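Local coordinates for interleukin-1beta (Gallus gallus, PDB 2WRY), which is a secreted cytokine of the interleukin-1 family, present here as its beta-trefoil domain, and probably signals inflammation by binding the interleukin-1 receptor, at residues K20-L24 / S41-R45; K75-S79 / L91-M97; G130-C134 / G144-P149. All blocks are in the same frame, centred on the assembly; numbering follows the deposited sequence.

Interaction 1 of 3, residues K20-L24 / S41-R45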
# COMPACT_ATOMS: atom_id res chain seq x y z
N LYS A 20 -7.46 -0.43 12.45
CA LYS A 20 -7.82 -1.53 11.56
C LYS A 20 -6.55 -2.13 10.93
O LYS A 20 -5.60 -1.40 10.61
CB LYS A 20 -8.80 -1.07 10.47
CG LYS A 20 -10.07 -0.52 11.05
CD LYS A 20 -11.25 -0.51 10.07
CE LYS A 20 -10.97 0.32 8.80
NZ LYS A 20 -10.77 1.78 9.11
N CYS A 21 -6.51 -3.45 10.79
CA CYS A 21 -5.42 -4.07 10.04
C CYS A 21 -5.96 -4.57 8.72
O CYS A 21 -7.17 -4.54 8.48
CB CYS A 21 -4.81 -5.24 10.80
SG CYS A 21 -5.95 -6.55 11.16
N PHE A 22 -5.03 -5.04 7.88
CA PHE A 22 -5.38 -5.60 6.56
C PHE A 22 -5.52 -7.13 6.66
O PHE A 22 -4.72 -7.81 7.33
CB PHE A 22 -4.30 -5.30 5.53
CG PHE A 22 -4.11 -3.84 5.19
CD1 PHE A 22 -5.02 -2.86 5.58
CD2 PHE A 22 -2.99 -3.47 4.46
CE1 PHE A 22 -4.79 -1.50 5.23
CE2 PHE A 22 -2.76 -2.14 4.08
CZ PHE A 22 -3.67 -1.15 4.47
N VAL A 23 -6.53 -7.66 5.98
CA VAL A 23 -6.58 -9.11 5.70
C VAL A 23 -6.79 -9.32 4.22
O VAL A 23 -7.38 -8.46 3.56
CB VAL A 23 -7.64 -9.90 6.54
CG1 VAL A 23 -7.44 -9.68 8.05
CG2 VAL A 23 -9.09 -9.61 6.09
N LEU A 24 -6.34 -10.47 3.70
CA LEU A 24 -6.55 -10.78 2.28
C LEU A 24 -7.87 -11.51 2.13
O LEU A 24 -7.98 -12.71 2.42
CB LEU A 24 -5.35 -11.58 1.72
CG LEU A 24 -5.33 -11.76 0.21
CD1 LEU A 24 -5.19 -10.41 -0.49
CD2 LEU A 24 -4.21 -12.69 -0.21
N SER A 41 -8.86 -15.69 10.37
CA SER A 41 -8.34 -14.61 9.51
C SER A 41 -6.95 -14.20 9.93
O SER A 41 -6.70 -13.97 11.11
CB SER A 41 -9.27 -13.40 9.53
OG SER A 41 -10.53 -13.75 9.03
N GLN A 42 -6.05 -14.12 8.95
CA GLN A 42 -4.64 -13.90 9.23
C GLN A 42 -4.24 -12.49 8.80
O GLN A 42 -4.39 -12.11 7.62
CB GLN A 42 -3.78 -14.97 8.55
CG GLN A 42 -4.04 -16.34 9.16
CD GLN A 42 -3.38 -17.50 8.43
OE1 GLN A 42 -2.58 -17.31 7.52
NE2 GLN A 42 -3.71 -18.72 8.85
N LYS A 43 -3.73 -11.73 9.76
CA LYS A 43 -3.30 -10.35 9.52
C LYS A 43 -2.19 -10.28 8.48
O LYS A 43 -1.23 -11.06 8.51
CB LYS A 43 -2.83 -9.76 10.87
CG LYS A 43 -2.21 -8.42 10.80
CD LYS A 43 -2.08 -7.86 12.21
CE LYS A 43 -0.87 -8.42 12.91
NZ LYS A 43 -0.55 -7.53 14.04
N VAL A 44 -2.33 -9.34 7.56
CA VAL A 44 -1.36 -9.11 6.53
C VAL A 44 -0.19 -8.26 7.05
O VAL A 44 -0.41 -7.26 7.72
CB VAL A 44 -2.05 -8.45 5.30
CG1 VAL A 44 -1.03 -7.76 4.40
CG2 VAL A 44 -2.88 -9.51 4.56
N ARG A 45 1.04 -8.70 6.78
CA ARG A 45 2.23 -7.86 6.97
C ARG A 45 2.69 -7.41 5.60
O ARG A 45 2.38 -8.07 4.58
CB ARG A 45 3.36 -8.61 7.69
CG ARG A 45 3.04 -8.86 9.15
CD ARG A 45 4.24 -8.57 10.04
NE ARG A 45 5.44 -9.36 9.76
CZ ARG A 45 6.68 -9.02 10.12
NH1 ARG A 45 6.92 -7.88 10.77
NH2 ARG A 45 7.69 -9.83 9.81
O HOH W 1 -2.34 -5.37 8.58
O HOH W 2 -5.32 -12.61 5.23
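Val44 turns its side chain onto the backbone of strand 21-24, and the two chains run steeply across one another, their end-to-end directions 103° apart. Its CB rests 3.9 Å from Phe22 CB, while CG2, placed anti to Val44's own carbonyl carbon, reaches past the Phe22 carbonyl to lie 3.7 Å from Leu24 N. The Phe22 ring itself leads away from this loop and packs on Leu30 of the neighbouring strand, so that only the root of that side chain takes part. Val44 N donates a hydrogen bond to Phe22 O at 2.8 Å in a nearly straight line (170° at the hydrogen), tilted from the carbonyl plane. Val23 CG1 comes within 3.9 Å of Gln42 O. The aliphatic part of Lys43 lies against Cys21, with Lys43 CD 4.0 Å from Cys21 CB, before a bend at chi3 carries the rest of the chain away toward a weak, long ion pair with Asp13. One water accepts from Phe22 N and lies within bonding distance of Val44 O; another accepts from Leu24 N and donates to Gln42 O. Phe22 N and Leu24 N are thus met by water and Phe22 O by Val44 N, while Cys21 and Val23 bond to strand 29-33. Between these two segments there is one direct hydrogen bond, with apolar packing and water, and no regular ladder.

Interaction 2 of 3, residues K75-S79 / L91-M97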
# COMPACT_ATOMS: atom_id res chain seq x y z
N LYS A 75 2.89 -13.68 -2.10
CA LYS A 75 3.53 -13.55 -3.42
C LYS A 75 2.78 -12.55 -4.32
O LYS A 75 2.69 -12.70 -5.55
CB LYS A 75 3.70 -14.97 -4.05
CG LYS A 75 4.75 -15.89 -3.32
CD LYS A 75 4.24 -16.46 -1.99
CE LYS A 75 5.16 -17.56 -1.47
NZ LYS A 75 4.68 -18.05 -0.14
N LEU A 76 2.27 -11.49 -3.68
CA LEU A 76 1.53 -10.43 -4.37
C LEU A 76 2.24 -9.10 -4.10
O LEU A 76 2.83 -8.92 -3.04
CB LEU A 76 0.11 -10.32 -3.81
CG LEU A 76 -0.83 -11.53 -4.00
CD1 LEU A 76 -2.10 -11.41 -3.16
CD2 LEU A 76 -1.21 -11.72 -5.50
N TYR A 77 2.14 -8.18 -5.07
CA TYR A 77 2.47 -6.76 -4.84
C TYR A 77 1.27 -5.87 -5.15
O TYR A 77 0.47 -6.20 -6.04
CB TYR A 77 3.68 -6.32 -5.67
CG TYR A 77 4.99 -6.73 -5.04
CD1 TYR A 77 5.69 -5.84 -4.21
CD2 TYR A 77 5.52 -8.01 -5.21
CE1 TYR A 77 6.88 -6.19 -3.62
CE2 TYR A 77 6.73 -8.37 -4.63
CZ TYR A 77 7.40 -7.45 -3.81
OH TYR A 77 8.56 -7.77 -3.18
N MET A 78 1.12 -4.77 -4.39
CA MET A 78 0.06 -3.78 -4.68
C MET A 78 0.42 -3.02 -5.94
O MET A 78 1.59 -2.72 -6.19
CB MET A 78 -0.05 -2.77 -3.53
CG MET A 78 -0.34 -3.43 -2.22
SD MET A 78 -0.90 -2.15 -1.07
CE MET A 78 -2.65 -2.33 -1.20
N SER A 79 -0.59 -2.63 -6.70
CA SER A 79 -0.35 -1.75 -7.86
C SER A 79 -1.53 -0.82 -8.07
O SER A 79 -2.63 -1.13 -7.64
CB SER A 79 -0.10 -2.57 -9.13
OG SER A 79 -1.28 -3.25 -9.50
N LEU A 91 -4.11 -6.00 -6.56
CA LEU A 91 -3.04 -6.85 -6.08
C LEU A 91 -2.69 -7.76 -7.25
O LEU A 91 -3.58 -8.35 -7.88
CB LEU A 91 -3.52 -7.71 -4.92
CG LEU A 91 -4.12 -6.98 -3.72
CD1 LEU A 91 -4.65 -8.00 -2.71
CD2 LEU A 91 -3.07 -6.07 -3.07
N GLU A 92 -1.41 -7.84 -7.54
CA GLU A 92 -0.94 -8.63 -8.67
C GLU A 92 0.07 -9.66 -8.22
O GLU A 92 0.90 -9.38 -7.37
CB GLU A 92 -0.24 -7.71 -9.70
CG GLU A 92 -1.12 -6.66 -10.33
CD GLU A 92 -0.44 -5.96 -11.50
OE1 GLU A 92 -0.71 -4.76 -11.70
OE2 GLU A 92 0.33 -6.63 -12.24
N GLU A 93 -0.02 -10.86 -8.80
CA GLU A 93 1.04 -11.83 -8.65
C GLU A 93 2.22 -11.25 -9.38
O GLU A 93 2.18 -11.01 -10.61
CB GLU A 93 0.64 -13.18 -9.28
CG GLU A 93 -0.47 -13.89 -8.54
CD GLU A 93 -0.94 -15.12 -9.29
OE1 GLU A 93 -0.12 -16.03 -9.50
OE2 GLU A 93 -2.14 -15.17 -9.67
N ALA A 94 3.28 -10.96 -8.65
CA ALA A 94 4.48 -10.41 -9.26
C ALA A 94 5.63 -10.86 -8.42
O ALA A 94 5.52 -10.97 -7.19
CB ALA A 94 4.43 -8.86 -9.33
N ASP A 95 6.73 -11.17 -9.09
CA ASP A 95 7.99 -11.45 -8.41
C ASP A 95 8.69 -10.15 -8.02
O ASP A 95 8.22 -9.05 -8.36
CB ASP A 95 8.85 -12.35 -9.28
CG ASP A 95 8.17 -13.69 -9.56
OD1 ASP A 95 7.82 -14.38 -8.57
OD2 ASP A 95 7.94 -14.04 -10.73
N VAL A 96 9.77 -10.25 -7.25
CA VAL A 96 10.47 -9.07 -6.79
C VAL A 96 11.16 -8.42 -7.97
O VAL A 96 11.87 -9.09 -8.73
CB VAL A 96 11.48 -9.39 -5.67
CG1 VAL A 96 12.06 -8.08 -5.10
CG2 VAL A 96 10.82 -10.21 -4.58
N MET A 97 10.94 -7.12 -8.14
CA MET A 97 11.42 -6.39 -9.31
C MET A 97 12.68 -5.60 -8.99
O MET A 97 12.69 -4.72 -8.13
CB MET A 97 10.30 -5.50 -9.85
CG MET A 97 9.20 -6.31 -10.52
SD MET A 97 7.64 -5.45 -10.56
CE MET A 97 7.07 -5.69 -8.87
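Tyr77 and Glu92 form the hydrogen-bonded antiparallel pair of this contact, each backbone serving the other as donor and acceptor. Tyr77 N gives to Glu92 O at 2.9 Å, nearly along the C=O axis, and Glu92 N returns an equally long bond to Tyr77 O. Each of these oxygens also receives a CA-H contact: Leu76 CA stands 3.2 Å from Glu92 O, and Leu91 CA approaches Tyr77 O.

Glu92 OE1 gathers three donors. A chi1 of 67° turns Ser79 OG toward Glu92, and its 2.7 Å bond meets Glu92 OE1 on the anti side, 26° out of the carboxylate plane. Arg107 adds a salt bridge to the same oxygen and Gln90 a further hydrogen bond, an environment that would be expected to keep the carboxylate ionised; OE2 is hydrogen-bonded elsewhere. The glutamate chain, extended beyond CG, brings its acid group up to these donors.

The Tyr77 ring reaches alongside residues 94-97. Ala94 O lies in the ring plane at its edge, 3.6 Å from Tyr77 CD2, and Val96 CG2 meets Tyr77 OH at 3.6 Å. Met97 CE approaches the ring obliquely, and Phe108 packs on the tyrosine from a loop outside the pair. On the other sheet face Met78 and Leu91 lie side by side, Met78 CG 3.9 Å from Leu91 CD2, and both pack on Leu30 of strand 29-33. Leu76 diverges from its partner Glu93, although its CD2 still touches Glu93 CG. The arrangement is an antiparallel beta hairpin, strands 76-83 and 86-93, with strand 66-71 on the far edge of 76-83, within the beta-trefoil fold of the interleukin-1 family.

Interaction 3 of 3, residues G130-C134 / G144-P149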
# COMPACT_ATOMS: atom_id res chain seq x y z
N GLY A 130 -1.10 12.13 -6.43
CA GLY A 130 -2.31 12.69 -5.83
C GLY A 130 -3.28 11.66 -5.31
O GLY A 130 -4.25 12.00 -4.63
N TRP A 131 -2.99 10.38 -5.61
CA TRP A 131 -3.79 9.25 -5.11
C TRP A 131 -3.05 8.49 -4.03
O TRP A 131 -1.84 8.23 -4.15
CB TRP A 131 -4.19 8.32 -6.26
CG TRP A 131 -5.17 9.01 -7.16
CD1 TRP A 131 -4.91 10.02 -8.06
CD2 TRP A 131 -6.57 8.74 -7.25
NE1 TRP A 131 -6.08 10.41 -8.68
CE2 TRP A 131 -7.11 9.63 -8.20
CE3 TRP A 131 -7.42 7.83 -6.61
CZ2 TRP A 131 -8.47 9.64 -8.52
CZ3 TRP A 131 -8.75 7.85 -6.89
CH2 TRP A 131 -9.28 8.74 -7.87
N PHE A 132 -3.79 8.20 -2.97
CA PHE A 132 -3.23 7.62 -1.76
C PHE A 132 -3.96 6.37 -1.34
O PHE A 132 -5.18 6.26 -1.49
CB PHE A 132 -3.32 8.62 -0.59
CG PHE A 132 -2.51 9.88 -0.78
CD1 PHE A 132 -1.32 10.06 -0.10
CD2 PHE A 132 -2.96 10.90 -1.61
CE1 PHE A 132 -0.56 11.24 -0.28
CE2 PHE A 132 -2.21 12.08 -1.77
CZ PHE A 132 -1.03 12.25 -1.08
N ILE A 133 -3.20 5.42 -0.79
CA ILE A 133 -3.82 4.19 -0.30
C ILE A 133 -4.73 4.51 0.89
O ILE A 133 -4.32 5.22 1.83
CB ILE A 133 -2.79 3.12 0.14
CG1 ILE A 133 -1.86 2.75 -1.04
CG2 ILE A 133 -3.52 1.90 0.73
CD1 ILE A 133 -0.81 1.74 -0.68
N CYS A 134 -5.97 4.04 0.84
CA CYS A 134 -6.92 4.39 1.90
C CYS A 134 -7.79 3.24 2.34
O CYS A 134 -8.00 2.26 1.63
CB CYS A 134 -7.81 5.57 1.48
SG CYS A 134 -8.89 5.16 0.08
N GLY A 144 -8.44 0.67 -0.85
CA GLY A 144 -8.43 1.31 -2.19
C GLY A 144 -7.48 2.48 -2.29
O GLY A 144 -6.54 2.57 -1.49
N ILE A 145 -7.69 3.31 -3.30
CA ILE A 145 -6.97 4.58 -3.43
C ILE A 145 -7.96 5.73 -3.58
O ILE A 145 -9.12 5.57 -4.02
CB ILE A 145 -5.92 4.63 -4.59
CG1 ILE A 145 -6.52 4.14 -5.91
CG2 ILE A 145 -4.67 3.80 -4.19
CD1 ILE A 145 -5.61 4.35 -7.10
N THR A 146 -7.50 6.90 -3.16
CA THR A 146 -8.33 8.10 -3.16
C THR A 146 -7.50 9.34 -3.48
O THR A 146 -6.34 9.43 -3.09
CB THR A 146 -8.98 8.35 -1.75
OG1 THR A 146 -9.83 9.51 -1.81
CG2 THR A 146 -7.93 8.55 -0.66
N ASN A 147 -8.13 10.29 -4.18
CA ASN A 147 -7.52 11.64 -4.41
C ASN A 147 -8.00 12.65 -3.29
O ASN A 147 -7.77 13.87 -3.38
CB ASN A 147 -7.64 12.21 -5.79
CG ASN A 147 -9.09 12.29 -6.29
OD1 ASN A 147 -10.04 11.93 -5.49
ND2 ASN A 147 -9.29 12.74 -7.59
N GLN A 148 -8.71 12.13 -2.30
CA GLN A 148 -9.12 12.94 -1.14
C GLN A 148 -8.63 12.24 0.17
O GLN A 148 -9.45 11.80 0.96
CB GLN A 148 -10.64 13.10 -1.11
CG GLN A 148 -11.24 13.82 -2.34
CD GLN A 148 -12.72 14.03 -2.15
OE1 GLN A 148 -13.48 13.08 -2.08
NE2 GLN A 148 -13.12 15.27 -2.03
N PRO A 149 -7.30 12.13 0.35
CA PRO A 149 -6.76 11.34 1.50
C PRO A 149 -7.27 11.88 2.84
O PRO A 149 -7.19 13.06 3.10
CB PRO A 149 -5.24 11.54 1.36
CG PRO A 149 -5.08 12.84 0.52
CD PRO A 149 -6.22 12.71 -0.47
O HOH W 3 -5.07 14.56 -4.06
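Strands 132-134 and 144-146 pair antiparallel through two hydrogen-bonded pairs, Phe132 with Thr146 and Cys134 with Gly144, flanking the non-hydrogen-bonded pair Ile133 with Ile145, and their short axes are twisted to 128°. Four N-H...O bonds result, with Phe132 N to Thr146 O at 2.8 Å; Cys134 N reaches Gly144 O from above the carbonyl plane, whereas Gly144 N meets Cys134 O within it. Beside the ribbon runs strand 120-125, where Ile133 is backbone-bonded to Phe123.

Beyond the ladder, Asn147 lies along the Trp131 indole. Its CB sits over the five-membered ring, 3.8 Å from the centroid in a CH-pi contact, and its amide stacks on the six-membered part at 28° between planes, Asn147 ND2 coming to 3.3 Å from Trp131 CZ2. With chi1 at 55°, the amide is swung between the asparagine's N and carbonyl carbon, back over the indole. Ile145 O occupies the indole edge in plane, and Ile145 CG1 touches Trp131 CE3 at 3.9 Å.

On the face of Phe132, Cys134 and Thr146, the phenyl ring meets Pro149 at an angle: Pro149 CG is 3.6 Å from Phe132 CD2, and Pro149 CB makes an off-centre CH-pi contact. Arg122 adds a cation-pi interaction to the same ring. On this face too, Thr146 CG2 packs diagonally across the ribbon on Cys134 SG at 3.6 Å.

An ST turn carries the chain out of strand 144-146, Gln148 N donating to Thr146 OG1, and one water donates to both Gly130 O and Asn147 O, bridging the segments where direct pairing has ceased. This is a short antiparallel two-stranded ribbon near the surface, in line with the beta hairpins of the beta-trefoil.

From the N terminus, interaction 1 comes first, bringing residues 41-45 back to strand 21-26 and closing a loop that contains strand 29-33. Interaction 2 then shuts the hairpin of strands 76-83 and 86-93, and interaction 3 joins 130-134 to 144-149 near the C terminus. The three loops follow in series, with no nesting or crossing. In space interaction 2 touches both others: Leu24 of interaction 1 packs on Leu76 and Leu91, whereas interactions 1 and 3 stay about 5 Å apart at their nearest atoms. Although interactions 2 and 3 lie on opposite sides of the chain's centre, Met78 and Ile133 meet between them.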